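Local coordinates for protein putative thiosulfate sulfurtransferase YNJE (Escherichia coli, PDB 2WLR) that catalyses the transfer of sulfur from thiosulfate to cyanide, giving thiocyanate and sulfite, as a periplasmic monomer built from rhodanese repeats, at residues E5-L10 with L100-I105; S307-K312 with G392-S397; Q117-F122 with A378-W383; A153-P158 with I172-V177. All coordinates share one frame; numbering follows the deposited sequence.

In the fold
The four contacts spread over a chain of rhodanese repeats. Interaction 1 lies at the edge strand of the first repeat's sheet, its centre about 53 Å from that of interaction 2 and about 50 Å from that of interaction 4. Interaction 3 has its centre about 10 Å from that of the chain, where the loop leading out of the first sheet meets a helix of the third repeat. Interactions 2 and 4 come within about 9 Å at their nearest atoms. Interaction 2 adjoins the active site: the W393 side chain is about 7 Å from that of R370, which probably binds substrate; C365, which carries the persulfide in catalysis, is here oxidised to a sulfinic acid.

Interaction 1: residues E5-L10 with L100-I105; sequences ELAKPL and LTHISI
L6 lays the CD2 methyl of its side chain against the backbone of the strand, 3.9 Å from S104 C, and 4.1 Å from the I103 CG2 methyl. This branched, wholly apolar residue suits a place beside I103 and the side chain of K92 on helix 85-97. At A7 the backbone takes over. A7 N gives a hydrogen bond of 2.8 Å to I103 O, tilted from the carbonyl plane, and A7 O receives a water that in turn accepts from I105 N, while the small A7 CB lies 3.5 Å from S104 OG. The strand 103-105 is the outermost of the parallel sheet of the first rhodanese repeat; S104 pairs through its backbone with V79 and L81 on its inner side, and the N-terminal segment covers its other edge. The bond to CB of K8 points away from the strand, and K8 NZ curls back to P9 O at 2.8 Å. K8 O is gripped by S104 OG at 2.8 Å: chi1 of -61° puts the hydroxyl beside the S104 backbone N, and it meets K8 O from above the carbonyl plane. An alanine in place of S104 would take away that hydroxyl and is likely to leave K8 O without this donor. P9 crosses I105 obliquely, P9 CB to I105 CG2 3.6 Å. L10 closes the run with a nearly straight bond (173°) from L10 N to I105 O at 3.1 Å.

Interaction 2: residues S307-K312 with G392-S397; sequences SYIKPK and GWYEWS
Y394 receives the edge of Y308 over one face in a T-shaped stack, the ring centroids 5.4 Å apart and the planes at 66°. The approach is off-centre: Y308 CD1 comes to 3.8 Å from Y394 CZ, toward the hydroxyl end. At the edge of the Y394 ring, in its plane, a water joins Y394 OH (2.7 Å) to Y308 O. The indole of W393 has S397 CB over one face, near the rim, and the backbone of P311 and K312 at its edge. There W393 NE1 donates to P311 O at 3.0 Å, the acceptor lying in the ring plane although the donor stands above the carbonyl plane. I309 bridges W393 and Y394: I309 CG1 touches Y394 CD1 at 3.5 Å, and CG2, set anti to the I309 backbone N, meets W393 CD1 at 3.8 Å. The puckered P311 ring packs on S397, P311 CB to S397 OG 3.6 Å, while that hydroxyl and the S397 backbone N reach W393 O from opposite faces. A phenylalanine in place of W393 would lack the indole N-H and would probably leave P311 O without this donor and K312 with less ring to pack on. R294 adds a cation-pi contact to the indole, and Y308 OH hydrogen-bonds a HEPES molecule, probably from the crystallisation liquor. The run from G392 to W396 fits the C-terminal signature of rhodaneses, here probably beside the substrate pocket, W393 lying about 7 Å from R370 (side chain to side chain).

Interaction 3: residues Q117-F122 with A378-W383; sequences QKLPHF and ARAMGW
H121 donates its backbone N to A380 O at 3.0 Å (154°), bringing the loop 117-122 against the C-terminal end of helix 369-380, which G382 closes in a Schellman motif through bonds of G382 N to R379 O and W383 N to A378 O. P120 rides over this turn: its CG lies 3.4 Å from M381 O, and its CB 3.9 Å from G382 CA. Glycine fits position 382 twice over, since it accepts the positive phi and any CB would run into P120 CG. The imidazole of H121, held beside its own backbone N by a chi1 of -54°, turns CD2 to within 3.5 Å of R379 O and presents its edge to G382 CA. L119 touches A380 CB with CD1 and the selenomethionine M381 CG with CD2, the latter at 4.2 Å; both L119 and M381 also pack on A343. R379 sends its guanidinium elsewhere, to V231 O. The loop between strands 103-105 and 125-126 is thus held by apolar and C-H contacts and by one direct hydrogen bond across the two segments, its amide at the negative end of a helix dipole, where the carbonyls would probably also favour the polarised C-H of the imidazole.

Interaction 4: residues A153-P158 with I172-V177; sequences AAWGAP and IDTNEV
D173 extends its carboxylate across to the turn at G156, with CG anti to the backbone N (chi1 -179°). G156 N reaches D173 OD1 at 2.9 Å from one face of the carboxylate, and N175 N reaches it from the opposite face, also at 2.9 Å, so two amides fix the group's rotation; the bond within 172-177 makes an Asx turn. G156 suits its place because its phi of 84° favours glycine and a CB would be crowded by the W155 ring. That ring meets N175 with the amide plane almost perpendicular, 88° away. W155 NE1 lies 3.3 Å from N175 OD1, but at an angle too poor for a hydrogen bond; instead both side chains give to one water, W155 NE1 at 2.6 Å in the ring plane and N175 ND2 at 3.1 Å. T174 stands at about a right angle to W155, its OG1 3.3 Å from W155 CA. Behind these groups the backbones pair as parallel strands: A154 N bonds I172 O, and T174 N bonds A154 O at 2.9 Å, with A153 and I172 on one face and A154 and D173 on the other. The two strands belong to a beta-alpha-beta unit, strand 148-154, helix 160-163 and strand 170-173, in the second rhodanese repeat, the last being the edge strand. E176 OE2 takes D173 N. With two amide donors on it, D173 OD1 ties the turn after one strand to the start of the 3-10 segment after the other, and a negative charge on the carboxylate would probably strengthen both bonds.

Interaction 1: residues E5-L10 with L100-I105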
loop_
_atom_site.group_PDB
_atom_site.type_symbol
_atom_site.label_atom_id
_atom_site.label_comp_id
_atom_site.label_asym_id
_atom_site.label_seq_id
_atom_site.Cartn_x
_atom_site.Cartn_y
_atom_site.Cartn_z
ATOM N N GLU A 5 -14.068 -28.538 -17.940
ATOM C CA GLU A 5 -13.877 -28.937 -16.537
ATOM C C GLU A 5 -12.418 -28.809 -16.098
ATOM O O GLU A 5 -11.503 -28.740 -16.919
ATOM C CB GLU A 5 -14.342 -30.379 -16.301
ATOM C CG GLU A 5 -15.840 -30.530 -16.082
ATOM C CD GLU A 5 -16.245 -31.973 -15.823
ATOM O OE1 GLU A 5 -15.428 -32.889 -16.088
ATOM O OE2 GLU A 5 -17.383 -32.192 -15.344
ATOM N N LEU A 6 -12.220 -28.791 -14.784
ATOM C CA LEU A 6 -10.883 -28.758 -14.204
ATOM C C LEU A 6 -10.146 -30.061 -14.486
ATOM O O LEU A 6 -10.764 -31.131 -14.517
ATOM C CB LEU A 6 -10.971 -28.531 -12.690
ATOM C CG LEU A 6 -11.573 -27.194 -12.252
ATOM C CD1 LEU A 6 -12.233 -27.285 -10.877
ATOM C CD2 LEU A 6 -10.507 -26.113 -12.285
ATOM N N ALA A 7 -8.830 -29.964 -14.698
ATOM C CA ALA A 7 -7.946 -31.134 -14.774
ATOM C C ALA A 7 -7.964 -31.871 -13.426
ATOM O O ALA A 7 -8.741 -31.509 -12.537
ATOM C CB ALA A 7 -6.539 -30.701 -15.129
ATOM N N LYS A 8 -7.125 -32.895 -13.254
ATOM C CA LYS A 8 -7.213 -33.701 -12.031
ATOM C C LYS A 8 -6.745 -32.884 -10.793
ATOM O O LYS A 8 -5.743 -32.158 -10.878
ATOM C CB LYS A 8 -6.464 -35.041 -12.171
ATOM C CG LYS A 8 -4.971 -34.996 -11.966
ATOM C CD LYS A 8 -4.401 -36.367 -11.559
ATOM C CE LYS A 8 -3.309 -36.190 -10.495
ATOM N NZ LYS A 8 -3.861 -35.879 -9.123
ATOM N N PRO A 9 -7.480 -32.979 -9.669
ATOM C CA PRO A 9 -7.095 -32.200 -8.473
ATOM C C PRO A 9 -5.697 -32.547 -7.968
ATOM O O PRO A 9 -5.237 -33.679 -8.135
ATOM C CB PRO A 9 -8.132 -32.597 -7.422
ATOM C CG PRO A 9 -9.249 -33.287 -8.174
ATOM C CD PRO A 9 -8.682 -33.799 -9.438
ATOM N N LEU A 10 -5.021 -31.561 -7.389
ATOM C CA LEU A 10 -3.655 -31.724 -6.903
ATOM C C LEU A 10 -3.571 -31.238 -5.475
ATOM O O LEU A 10 -4.175 -30.208 -5.142
ATOM C CB LEU A 10 -2.688 -30.882 -7.754
ATOM C CG LEU A 10 -2.424 -31.295 -9.210
ATOM C CD1 LEU A 10 -1.741 -30.162 -9.956
ATOM C CD2 LEU A 10 -1.600 -32.565 -9.301
ATOM N N LEU A 100 -4.030 -21.181 -20.876
ATOM C CA LEU A 100 -3.399 -22.110 -19.931
ATOM C C LEU A 100 -4.055 -23.454 -20.088
ATOM O O LEU A 100 -5.284 -23.524 -20.110
ATOM C CB LEU A 100 -3.537 -21.632 -18.486
ATOM C CG LEU A 100 -2.637 -20.461 -18.149
ATOM C CD1 LEU A 100 -3.156 -19.236 -18.807
ATOM C CD2 LEU A 100 -2.510 -20.236 -16.623
ATOM N N THR A 101 -3.246 -24.513 -20.190
ATOM C CA THR A 101 -3.767 -25.846 -20.557
ATOM C C THR A 101 -3.895 -26.856 -19.419
ATOM O O THR A 101 -4.437 -27.940 -19.616
ATOM C CB THR A 101 -2.911 -26.473 -21.687
ATOM O OG1 THR A 101 -1.599 -26.712 -21.208
ATOM C CG2 THR A 101 -2.823 -25.525 -22.890
ATOM N N HIS A 102 -3.437 -26.509 -18.220
ATOM C CA HIS A 102 -3.448 -27.469 -17.124
ATOM C C HIS A 102 -3.927 -26.778 -15.848
ATOM O O HIS A 102 -3.095 -26.345 -15.059
ATOM C CB HIS A 102 -2.036 -28.020 -16.925
ATOM C CG HIS A 102 -1.978 -29.214 -16.029
ATOM N ND1 HIS A 102 -2.895 -29.436 -15.023
ATOM C CD2 HIS A 102 -1.087 -30.231 -15.960
ATOM C CE1 HIS A 102 -2.590 -30.556 -14.391
ATOM N NE2 HIS A 102 -1.499 -31.058 -14.939
ATOM N N ILE A 103 -5.244 -26.675 -15.691
ATOM C CA ILE A 103 -5.881 -25.925 -14.597
ATOM C C ILE A 103 -6.666 -26.879 -13.731
ATOM O O ILE A 103 -7.628 -27.500 -14.178
ATOM C CB ILE A 103 -6.828 -24.839 -15.130
ATOM C CG1 ILE A 103 -6.092 -23.892 -16.076
ATOM C CG2 ILE A 103 -7.463 -24.009 -13.966
ATOM C CD1 ILE A 103 -6.998 -22.917 -16.770
ATOM N N SER A 104 -6.230 -27.014 -12.478
ATOM C CA SER A 104 -6.834 -27.918 -11.491
ATOM C C SER A 104 -7.316 -27.137 -10.269
ATOM O O SER A 104 -7.082 -25.928 -10.176
ATOM C CB SER A 104 -5.778 -28.900 -10.998
ATOM O OG SER A 104 -5.260 -29.689 -12.051
ATOM N N ILE A 105 -7.979 -27.830 -9.358
ATOM C CA ILE A 105 -8.240 -27.306 -8.017
ATOM C C ILE A 105 -7.120 -27.769 -7.079
ATOM O O ILE A 105 -6.565 -28.872 -7.240
ATOM C CB ILE A 105 -9.601 -27.781 -7.508
ATOM C CG1 ILE A 105 -10.031 -27.000 -6.286
ATOM C CG2 ILE A 105 -9.574 -29.265 -7.168
ATOM C CD1 ILE A 105 -11.510 -27.036 -6.080
HETATM O O HOH W 1 -9.250 -30.269 -10.228
#

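Interaction 2: residues S307-K312 with G392-S397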
loop_
_atom_site.group_PDB
_atom_site.type_symbol
_atom_site.label_atom_id
_atom_site.label_comp_id
_atom_site.label_asym_id
_atom_site.label_seq_id
_atom_site.Cartn_x
_atom_site.Cartn_y
_atom_site.Cartn_z
ATOM N N SER A 307 3.655 21.705 -11.478
ATOM C CA SER A 307 3.612 23.052 -12.056
ATOM C C SER A 307 4.549 24.037 -11.349
ATOM O O SER A 307 5.061 24.955 -11.978
ATOM C CB SER A 307 2.182 23.586 -12.039
ATOM O OG SER A 307 1.684 23.697 -10.710
ATOM N N TYR A 308 4.780 23.823 -10.052
ATOM C CA TYR A 308 5.605 24.720 -9.212
ATOM C C TYR A 308 7.051 24.253 -9.016
ATOM O O TYR A 308 7.840 24.897 -8.305
ATOM C CB TYR A 308 4.901 24.943 -7.866
ATOM C CG TYR A 308 4.594 23.676 -7.085
ATOM C CD1 TYR A 308 5.524 23.132 -6.225
ATOM C CD2 TYR A 308 3.365 23.038 -7.219
ATOM C CE1 TYR A 308 5.250 21.977 -5.502
ATOM C CE2 TYR A 308 3.074 21.888 -6.506
ATOM C CZ TYR A 308 4.027 21.357 -5.651
ATOM O OH TYR A 308 3.726 20.212 -4.945
ATOM N N ILE A 309 7.418 23.132 -9.636
ATOM C CA ILE A 309 8.800 22.680 -9.655
ATOM C C ILE A 309 9.376 22.841 -11.049
ATOM O O ILE A 309 8.990 22.132 -11.982
ATOM C CB ILE A 309 8.987 21.220 -9.162
ATOM C CG1 ILE A 309 8.394 21.057 -7.764
ATOM C CG2 ILE A 309 10.459 20.868 -9.115
ATOM C CD1 ILE A 309 8.416 19.610 -7.246
ATOM N N LYS A 310 10.289 23.798 -11.190
ATOM C CA LYS A 310 10.857 24.103 -12.501
ATOM C C LYS A 310 11.963 23.119 -12.910
ATOM O O LYS A 310 11.964 22.651 -14.038
ATOM C CB LYS A 310 11.356 25.562 -12.524
ATOM C CG LYS A 310 12.044 26.007 -13.806
ATOM C CD LYS A 310 11.071 26.195 -14.969
ATOM C CE LYS A 310 11.790 26.808 -16.180
ATOM N NZ LYS A 310 12.105 28.275 -16.019
ATOM N N PRO A 311 12.886 22.777 -11.991
ATOM C CA PRO A 311 13.950 21.850 -12.365
ATOM C C PRO A 311 13.453 20.464 -12.748
ATOM O O PRO A 311 12.521 19.938 -12.123
ATOM C CB PRO A 311 14.802 21.769 -11.098
ATOM C CG PRO A 311 14.540 23.067 -10.417
ATOM C CD PRO A 311 13.116 23.337 -10.643
ATOM N N LYS A 312 14.097 19.894 -13.763
ATOM C CA LYS A 312 13.807 18.558 -14.275
ATOM C C LYS A 312 14.994 17.664 -14.042
ATOM O O LYS A 312 16.156 18.113 -14.049
ATOM C CB LYS A 312 13.509 18.612 -15.777
ATOM C CG LYS A 312 12.287 19.398 -16.132
ATOM C CD LYS A 312 12.153 19.504 -17.655
ATOM C CE LYS A 312 10.861 20.180 -18.058
ATOM N NZ LYS A 312 10.856 20.541 -19.517
ATOM N N GLY A 392 12.562 15.443 -0.904
ATOM C CA GLY A 392 12.431 14.882 -2.233
ATOM C C GLY A 392 13.095 15.710 -3.305
ATOM O O GLY A 392 14.097 16.414 -3.073
ATOM N N TRP A 393 12.526 15.635 -4.493
ATOM C CA TRP A 393 13.098 16.327 -5.633
ATOM C C TRP A 393 12.933 17.836 -5.481
ATOM O O TRP A 393 13.792 18.606 -5.903
ATOM C CB TRP A 393 12.456 15.824 -6.924
ATOM C CG TRP A 393 12.863 16.641 -8.118
ATOM C CD1 TRP A 393 12.071 17.455 -8.851
ATOM C CD2 TRP A 393 14.157 16.658 -8.728
ATOM N NE1 TRP A 393 12.806 18.024 -9.882
ATOM C CE2 TRP A 393 14.087 17.552 -9.818
ATOM C CE3 TRP A 393 15.366 16.045 -8.431
ATOM C CZ2 TRP A 393 15.207 17.834 -10.627
ATOM C CZ3 TRP A 393 16.472 16.317 -9.210
ATOM C CH2 TRP A 393 16.374 17.196 -10.313
ATOM N N TYR A 394 11.854 18.283 -4.864
ATOM C CA TYR A 394 11.672 19.725 -4.654
ATOM C C TYR A 394 12.793 20.355 -3.856
ATOM O O TYR A 394 13.319 21.401 -4.221
ATOM C CB TYR A 394 10.327 20.000 -3.946
ATOM C CG TYR A 394 9.759 21.411 -4.012
ATOM C CD1 TYR A 394 10.174 22.339 -4.977
ATOM C CD2 TYR A 394 8.752 21.804 -3.149
ATOM C CE1 TYR A 394 9.628 23.624 -5.021
ATOM C CE2 TYR A 394 8.208 23.073 -3.190
ATOM C CZ TYR A 394 8.631 23.971 -4.145
ATOM O OH TYR A 394 8.043 25.222 -4.146
ATOM N N GLU A 395 13.174 19.728 -2.757
ATOM C CA GLU A 395 14.274 20.224 -1.969
ATOM C C GLU A 395 15.598 20.025 -2.691
ATOM O O GLU A 395 16.398 20.979 -2.791
ATOM C CB GLU A 395 14.294 19.549 -0.606
ATOM C CG GLU A 395 15.343 20.162 0.319
ATOM C CD GLU A 395 15.544 19.421 1.597
ATOM O OE1 GLU A 395 15.407 18.171 1.638
ATOM O OE2 GLU A 395 15.894 20.125 2.563
ATOM N N TRP A 396 15.854 18.813 -3.167
ATOM C CA TRP A 396 17.160 18.465 -3.745
ATOM C C TRP A 396 17.510 19.447 -4.841
ATOM O O TRP A 396 18.606 20.032 -4.839
ATOM C CB TRP A 396 17.120 17.050 -4.303
ATOM C CG TRP A 396 18.424 16.524 -4.772
ATOM C CD1 TRP A 396 18.897 16.534 -6.038
ATOM C CD2 TRP A 396 19.380 15.833 -3.985
ATOM N NE1 TRP A 396 20.100 15.914 -6.096
ATOM C CE2 TRP A 396 20.442 15.468 -4.849
ATOM C CE3 TRP A 396 19.466 15.492 -2.628
ATOM C CZ2 TRP A 396 21.564 14.784 -4.404
ATOM C CZ3 TRP A 396 20.589 14.811 -2.191
ATOM C CH2 TRP A 396 21.620 14.460 -3.079
ATOM N N SER A 397 16.574 19.675 -5.743
ATOM C CA SER A 397 16.827 20.472 -6.934
ATOM C C SER A 397 16.749 21.973 -6.672
ATOM O O SER A 397 17.027 22.771 -7.574
ATOM C CB SER A 397 15.880 20.044 -8.072
ATOM O OG SER A 397 14.517 20.369 -7.830
HETATM O O HOH W 2 8.673 26.697 -6.331
#

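Interaction 3: residues Q117-F122 with A378-W383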
loop_
_atom_site.group_PDB
_atom_site.type_symbol
_atom_site.label_atom_id
_atom_site.label_comp_id
_atom_site.label_asym_id
_atom_site.label_seq_id
_atom_site.Cartn_x
_atom_site.Cartn_y
_atom_site.Cartn_z
ATOM N N GLN A 117 1.179 -18.434 4.353
ATOM C CA GLN A 117 2.065 -17.290 4.298
ATOM C C GLN A 117 1.251 -16.005 4.300
ATOM O O GLN A 117 0.227 -15.913 3.658
ATOM C CB GLN A 117 2.921 -17.309 3.026
ATOM C CG GLN A 117 3.614 -18.616 2.701
ATOM C CD GLN A 117 4.535 -19.093 3.767
ATOM O OE1 GLN A 117 4.312 -20.156 4.375
ATOM N NE2 GLN A 117 5.588 -18.334 4.006
ATOM N N LYS A 118 1.728 -14.990 4.999
ATOM C CA LYS A 118 0.996 -13.713 5.079
ATOM C C LYS A 118 1.936 -12.533 5.061
ATOM O O LYS A 118 3.134 -12.694 5.278
ATOM C CB LYS A 118 0.153 -13.676 6.349
ATOM C CG LYS A 118 0.929 -13.782 7.657
ATOM C CD LYS A 118 0.019 -14.103 8.854
ATOM C CE LYS A 118 0.829 -14.524 10.110
ATOM N NZ LYS A 118 0.062 -15.456 11.012
ATOM N N LEU A 119 1.390 -11.337 4.844
ATOM C CA LEU A 119 2.128 -10.127 5.174
ATOM C C LEU A 119 2.442 -10.090 6.633
ATOM O O LEU A 119 1.557 -10.285 7.445
ATOM C CB LEU A 119 1.319 -8.865 4.897
ATOM C CG LEU A 119 0.953 -8.527 3.488
ATOM C CD1 LEU A 119 0.237 -7.176 3.488
ATOM C CD2 LEU A 119 2.229 -8.458 2.604
ATOM N N PRO A 120 3.701 -9.833 6.984
ATOM C CA PRO A 120 4.108 -9.739 8.366
ATOM C C PRO A 120 3.186 -8.859 9.187
ATOM O O PRO A 120 2.880 -9.200 10.317
ATOM C CB PRO A 120 5.516 -9.156 8.260
ATOM C CG PRO A 120 6.005 -9.658 7.009
ATOM C CD PRO A 120 4.851 -9.721 6.066
ATOM N N HIS A 121 2.707 -7.756 8.605
ATOM C CA HIS A 121 1.781 -6.894 9.337
ATOM C C HIS A 121 0.568 -6.571 8.496
ATOM O O HIS A 121 0.205 -5.424 8.337
ATOM C CB HIS A 121 2.487 -5.617 9.755
ATOM C CG HIS A 121 3.737 -5.868 10.525
ATOM N ND1 HIS A 121 3.737 -6.300 11.836
ATOM C CD2 HIS A 121 5.034 -5.792 10.148
ATOM C CE1 HIS A 121 4.989 -6.449 12.236
ATOM N NE2 HIS A 121 5.794 -6.173 11.225
ATOM N N PHE A 122 -0.104 -7.615 8.012
ATOM C CA PHE A 122 -1.319 -7.460 7.230
ATOM C C PHE A 122 -2.381 -6.566 7.928
ATOM O O PHE A 122 -3.176 -5.899 7.257
ATOM C CB PHE A 122 -1.934 -8.831 6.885
ATOM C CG PHE A 122 -2.541 -9.543 8.040
ATOM C CD1 PHE A 122 -3.843 -9.277 8.395
ATOM C CD2 PHE A 122 -1.816 -10.434 8.811
ATOM C CE1 PHE A 122 -4.433 -9.868 9.451
ATOM C CE2 PHE A 122 -2.415 -11.059 9.889
ATOM C CZ PHE A 122 -3.735 -10.750 10.232
ATOM N N ALA A 378 5.743 -0.990 2.424
ATOM C CA ALA A 378 6.966 -1.647 2.896
ATOM C C ALA A 378 6.903 -1.972 4.380
ATOM O O ALA A 378 7.347 -3.002 4.804
ATOM C CB ALA A 378 8.176 -0.737 2.615
ATOM N N ARG A 379 6.308 -1.075 5.172
ATOM C CA ARG A 379 6.085 -1.319 6.587
ATOM C C ARG A 379 5.205 -2.565 6.801
ATOM O O ARG A 379 5.557 -3.462 7.586
ATOM C CB ARG A 379 5.447 -0.083 7.208
ATOM C CG ARG A 379 5.097 -0.227 8.678
ATOM C CD ARG A 379 4.436 1.036 9.192
ATOM N NE ARG A 379 3.857 0.937 10.538
ATOM C CZ ARG A 379 2.562 0.965 10.834
ATOM N NH1 ARG A 379 1.617 0.988 9.905
ATOM N NH2 ARG A 379 2.198 0.901 12.115
ATOM N N ALA A 380 4.094 -2.666 6.056
ATOM C CA ALA A 380 3.171 -3.816 6.142
ATOM C C ALA A 380 3.870 -5.103 5.675
ATOM O O ALA A 380 3.601 -6.217 6.167
ATOM C CB ALA A 380 1.942 -3.533 5.301
HETATM N N MSE A 381 4.804 -4.946 4.747
HETATM C CA MSE A 381 5.616 -6.040 4.217
HETATM C C MSE A 381 6.712 -6.487 5.170
HETATM O O MSE A 381 7.438 -7.444 4.866
HETATM C CB MSE A 381 6.238 -5.615 2.889
HETATM C CG MSE A 381 5.250 -5.610 1.764
HETATM SE SE MSE A 381 5.780 -4.540 0.191
HETATM C CE MSE A 381 7.307 -5.435 -0.488
ATOM N N GLY A 382 6.900 -5.761 6.272
ATOM C CA GLY A 382 7.856 -6.145 7.290
ATOM C C GLY A 382 9.259 -5.650 7.027
ATOM O O GLY A 382 10.200 -6.127 7.661
ATOM N N TRP A 383 9.436 -4.679 6.127
ATOM C CA TRP A 383 10.766 -4.141 5.891
ATOM C C TRP A 383 11.145 -3.318 7.123
ATOM O O TRP A 383 10.375 -2.464 7.547
ATOM C CB TRP A 383 10.779 -3.288 4.621
ATOM C CG TRP A 383 10.722 -4.097 3.385
ATOM C CD1 TRP A 383 10.061 -5.281 3.193
ATOM C CD2 TRP A 383 11.454 -3.843 2.189
ATOM N NE1 TRP A 383 10.322 -5.754 1.924
ATOM C CE2 TRP A 383 11.168 -4.886 1.286
ATOM C CE3 TRP A 383 12.301 -2.815 1.782
ATOM C CZ2 TRP A 383 11.727 -4.935 0.000
ATOM C CZ3 TRP A 383 12.867 -2.862 0.512
ATOM C CH2 TRP A 383 12.578 -3.915 -0.369
#

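Interaction 4: residues A153-P158 with I172-V177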
loop_
_atom_site.group_PDB
_atom_site.type_symbol
_atom_site.label_atom_id
_atom_site.label_comp_id
_atom_site.label_asym_id
_atom_site.label_seq_id
_atom_site.Cartn_x
_atom_site.Cartn_y
_atom_site.Cartn_z
ATOM N N ALA A 153 -8.634 11.550 4.810
ATOM C CA ALA A 153 -7.617 12.555 4.498
ATOM C C ALA A 153 -7.741 12.978 3.042
ATOM O O ALA A 153 -7.906 12.140 2.153
ATOM C CB ALA A 153 -6.175 11.979 4.781
ATOM N N ALA A 154 -7.667 14.278 2.806
ATOM C CA ALA A 154 -7.635 14.830 1.463
ATOM C C ALA A 154 -7.067 16.235 1.512
ATOM O O ALA A 154 -6.933 16.830 2.587
ATOM C CB ALA A 154 -9.030 14.828 0.821
ATOM N N TRP A 155 -6.719 16.761 0.345
ATOM C CA TRP A 155 -6.234 18.123 0.228
ATOM C C TRP A 155 -7.398 19.116 0.369
ATOM O O TRP A 155 -8.430 18.967 -0.273
ATOM C CB TRP A 155 -5.497 18.355 -1.102
ATOM C CG TRP A 155 -5.186 19.805 -1.275
ATOM C CD1 TRP A 155 -4.141 20.462 -0.748
ATOM C CD2 TRP A 155 -5.978 20.787 -1.976
ATOM N NE1 TRP A 155 -4.206 21.804 -1.070
ATOM C CE2 TRP A 155 -5.335 22.025 -1.816
ATOM C CE3 TRP A 155 -7.176 20.735 -2.698
ATOM C CZ2 TRP A 155 -5.832 23.212 -2.378
ATOM C CZ3 TRP A 155 -7.680 21.914 -3.256
ATOM C CH2 TRP A 155 -7.004 23.130 -3.092
ATOM N N GLY A 156 -7.203 20.093 1.242
ATOM C CA GLY A 156 -8.126 21.214 1.371
ATOM C C GLY A 156 -9.310 20.936 2.269
ATOM O O GLY A 156 -9.366 19.922 2.966
ATOM N N ALA A 157 -10.252 21.873 2.284
ATOM C CA ALA A 157 -11.444 21.717 3.098
ATOM C C ALA A 157 -12.274 20.557 2.562
ATOM O O ALA A 157 -12.197 20.232 1.356
ATOM C CB ALA A 157 -12.274 23.027 3.104
ATOM N N PRO A 158 -13.091 19.956 3.433
ATOM C CA PRO A 158 -13.878 18.823 2.988
ATOM C C PRO A 158 -14.688 19.147 1.745
ATOM O O PRO A 158 -15.385 20.175 1.706
ATOM C CB PRO A 158 -14.801 18.521 4.170
ATOM C CG PRO A 158 -14.330 19.304 5.284
ATOM C CD PRO A 158 -13.283 20.259 4.858
ATOM N N ILE A 172 -9.289 15.071 7.948
ATOM C CA ILE A 172 -8.061 15.843 8.099
ATOM C C ILE A 172 -7.709 16.409 6.721
ATOM O O ILE A 172 -7.619 15.681 5.723
ATOM C CB ILE A 172 -6.882 15.023 8.655
ATOM C CG1 ILE A 172 -7.079 14.712 10.129
ATOM C CG2 ILE A 172 -5.535 15.784 8.477
ATOM C CD1 ILE A 172 -6.052 13.765 10.678
ATOM N N ASP A 173 -7.496 17.721 6.671
ATOM C CA ASP A 173 -6.950 18.418 5.524
ATOM C C ASP A 173 -5.436 18.169 5.562
ATOM O O ASP A 173 -4.788 18.412 6.597
ATOM C CB ASP A 173 -7.287 19.910 5.724
ATOM C CG ASP A 173 -6.818 20.823 4.614
ATOM O OD1 ASP A 173 -5.921 20.504 3.802
ATOM O OD2 ASP A 173 -7.330 21.971 4.637
ATOM N N THR A 174 -4.848 17.710 4.462
ATOM C CA THR A 174 -3.403 17.479 4.422
ATOM C C THR A 174 -2.587 18.743 4.742
ATOM O O THR A 174 -1.460 18.671 5.225
ATOM C CB THR A 174 -2.953 16.899 3.073
ATOM O OG1 THR A 174 -3.432 17.712 1.993
ATOM C CG2 THR A 174 -3.487 15.473 2.879
ATOM N N ASN A 175 -3.154 19.918 4.484
ATOM C CA ASN A 175 -2.482 21.149 4.869
ATOM C C ASN A 175 -2.314 21.314 6.379
ATOM O O ASN A 175 -1.576 22.193 6.826
ATOM C CB ASN A 175 -3.212 22.371 4.287
ATOM C CG ASN A 175 -3.135 22.449 2.763
ATOM O OD1 ASN A 175 -4.098 22.867 2.105
ATOM N ND2 ASN A 175 -2.002 22.062 2.193
ATOM N N GLU A 176 -2.991 20.488 7.182
ATOM C CA GLU A 176 -2.750 20.453 8.635
ATOM C C GLU A 176 -1.447 19.753 8.995
ATOM O O GLU A 176 -0.990 19.860 10.131
ATOM C CB GLU A 176 -3.880 19.744 9.387
ATOM C CG GLU A 176 -5.234 20.379 9.241
ATOM C CD GLU A 176 -6.317 19.582 9.942
ATOM O OE1 GLU A 176 -6.184 19.382 11.171
ATOM O OE2 GLU A 176 -7.282 19.134 9.285
ATOM N N VAL A 177 -0.856 18.988 8.076
ATOM C CA VAL A 177 0.352 18.242 8.423
ATOM C C VAL A 177 1.607 18.620 7.634
ATOM O O VAL A 177 2.680 18.138 7.965
ATOM C CB VAL A 177 0.141 16.717 8.307
ATOM C CG1 VAL A 177 -1.159 16.327 9.016
ATOM C CG2 VAL A 177 0.119 16.265 6.832
HETATM O O HOH W 3 -2.013 23.223 -0.735
#